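Putative metal resistance protein (Proteus mirabilis, PDB 6C29) probably acts as a membrane-bound protein-disulfide reductase, whose N-terminal periplasmic tandem immunoglobulin-fold region, held here, primes the disulfide isomerase ScsC. Local coordinates at residues L167-Q172 and L205-D210. Sequence-based numbering, arbitrary orientation.
Sequences LTLSLQ and LSVTVD
Leu169 and Val207 stand side by side as a hydrogen-bonded pair of two antiparallel strands, both pointing to the same face, with Leu169 CB 3.9 Å from Val207 CB. The leucine's CG lies anti to its carbonyl carbon (chi1 -47°), which keeps CG and CD1 close against the valine's branch point. Further along, Leu171 and Leu205 meet through methyls, CD1 to CD2 at 4.0 Å, while Leu167 CB lies 4.3 Å from Val209 CB. Branched aliphatic residues suit this buried face, where Leu227 and Phe229 of strand 226-233 pack over the leucines of 167-172.

The other face carries small hydroxyl residues suited to partial exposure. In the conformers given, Thr168 and Thr208 lie alongside each other, OG1 of Thr168 4.0 Å from CG2 of Thr208. Nearby, in the conformer given, a water donates to Leu169 O and is hydrogen-bonded to Ser206 OG at 2.6 Å, bridging the strands. Leu169 O also accepts Val207 N at 3.0 Å, the donor tilted 25° from the carbonyl plane.

Six backbone bonds join these two central strands of a four-stranded immunoglobulin-type sheet. Alternating aliphatic and hydroxyl residues thus give it one greasy face for the sandwich core and one that tolerates water.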
loop_
_atom_site.group_PDB
_atom_site.type_symbol
_atom_site.label_atom_id
_atom_site.label_comp_id
_atom_site.label_asym_id
_atom_site.label_seq_id
_atom_site.Cartn_x
_atom_site.Cartn_y
_atom_site.Cartn_z
ATOM N N LEU A 167 15.799 11.747 -9.951
ATOM C CA LEU A 167 15.587 12.117 -8.559
ATOM C C LEU A 167 16.661 11.518 -7.697
ATOM O O LEU A 167 16.932 10.317 -7.805
ATOM C CB LEU A 167 14.224 11.634 -8.099
ATOM C CG LEU A 167 13.844 11.773 -6.625
ATOM C CD1 LEU A 167 13.645 13.199 -6.271
ATOM C CD2 LEU A 167 12.549 10.972 -6.346
ATOM N N THR A 168 17.293 12.341 -6.863
ATOM C CA THR A 168 18.275 11.856 -5.901
ATOM C C THR A 168 17.825 12.170 -4.492
ATOM O O THR A 168 17.378 13.281 -4.220
ATOM C CB THR A 168 19.665 12.473 -6.124
ATOM O OG1 THR A 168 20.135 12.119 -7.429
ATOM C CG2 THR A 168 20.653 11.965 -5.074
ATOM N N LEU A 169 17.954 11.196 -3.590
ATOM C CA LEU A 169 17.637 11.345 -2.178
ATOM C C LEU A 169 18.855 11.079 -1.320
ATOM O O LEU A 169 19.688 10.232 -1.648
ATOM C CB LEU A 169 16.552 10.365 -1.724
ATOM C CG LEU A 169 15.291 10.177 -2.547
ATOM C CD1 LEU A 169 14.349 9.136 -1.881
ATOM C CD2 LEU A 169 14.598 11.473 -2.749
ATOM N N SER A 170 18.902 11.773 -0.189
ATOM C CA SER A 170 19.901 11.530 0.826
ATOM C C SER A 170 19.167 11.368 2.138
ATOM O O SER A 170 18.428 12.263 2.539
ATOM C CB SER A 170 20.908 12.677 0.877
ATOM O OG SER A 170 21.651 12.648 2.076
ATOM N N LEU A 171 19.327 10.203 2.763
ATOM C CA LEU A 171 18.577 9.825 3.953
ATOM C C LEU A 171 19.531 9.469 5.068
ATOM O O LEU A 171 20.401 8.615 4.906
ATOM C CB LEU A 171 17.650 8.638 3.664
ATOM C CG LEU A 171 16.730 8.804 2.459
ATOM C CD1 LEU A 171 15.936 7.544 2.204
ATOM C CD2 LEU A 171 15.762 9.946 2.675
ATOM N N GLN A 172 19.341 10.090 6.219
ATOM C CA GLN A 172 20.175 9.823 7.374
ATOM C C GLN A 172 19.463 8.903 8.346
ATOM O O GLN A 172 18.323 9.168 8.732
ATOM C CB GLN A 172 20.549 11.112 8.092
ATOM C CG GLN A 172 21.437 10.849 9.291
ATOM C CD GLN A 172 21.789 12.121 10.051
ATOM O OE1 GLN A 172 20.915 12.928 10.382
ATOM N NE2 GLN A 172 23.069 12.283 10.363
ATOM N N LEU A 205 22.308 6.977 3.473
ATOM C CA LEU A 205 21.720 6.254 2.354
ATOM C C LEU A 205 21.449 7.194 1.179
ATOM O O LEU A 205 20.731 8.176 1.336
ATOM C CB LEU A 205 20.435 5.584 2.822
ATOM C CG LEU A 205 19.568 4.871 1.774
ATOM C CD1 LEU A 205 20.295 3.767 1.117
ATOM C CD2 LEU A 205 18.299 4.333 2.400
ATOM N N SER A 206 22.029 6.890 0.030
ATOM C CA SER A 206 21.798 7.640 -1.190
ATOM C C SER A 206 20.912 6.814 -2.112
ATOM O O SER A 206 21.098 5.602 -2.249
ATOM C CB SER A 206 23.123 7.984 -1.876
ATOM O OG SER A 206 22.892 8.679 -3.088
ATOM N N VAL A 207 19.945 7.468 -2.732
ATOM C CA VAL A 207 19.015 6.843 -3.639
ATOM C C VAL A 207 18.958 7.612 -4.936
ATOM O O VAL A 207 18.856 8.840 -4.913
ATOM C CB VAL A 207 17.599 6.806 -3.038
ATOM C CG1 VAL A 207 16.661 6.030 -3.907
ATOM C CG2 VAL A 207 17.613 6.220 -1.611
ATOM N N THR A 208 19.031 6.930 -6.064
ATOM C CA THR A 208 18.782 7.596 -7.328
ATOM C C THR A 208 17.683 6.848 -8.062
ATOM O O THR A 208 17.614 5.609 -8.041
ATOM C CB THR A 208 20.053 7.694 -8.186
ATOM O OG1 THR A 208 20.392 6.405 -8.700
ATOM C CG2 THR A 208 21.213 8.230 -7.345
ATOM N N VAL A 209 16.783 7.624 -8.665
ATOM C CA VAL A 209 15.597 7.111 -9.353
ATOM C C VAL A 209 15.456 7.832 -10.706
ATOM O O VAL A 209 15.417 9.058 -10.746
ATOM C CB VAL A 209 14.311 7.358 -8.515
ATOM C CG1 VAL A 209 13.117 6.766 -9.211
ATOM C CG2 VAL A 209 14.457 6.786 -7.120
ATOM N N ASP A 210 15.422 7.087 -11.809
ATOM C CA ASP A 210 15.135 7.674 -13.114
ATOM C C ASP A 210 13.648 7.979 -13.218
ATOM O O ASP A 210 12.816 7.203 -12.760
ATOM C CB ASP A 210 15.535 6.736 -14.255
ATOM C CG ASP A 210 17.034 6.543 -14.358
ATOM O OD1 ASP A 210 17.787 7.492 -14.036
ATOM O OD2 ASP A 210 17.451 5.426 -14.745
HETATM O O HOH W 1 22.324 11.161 -2.472
#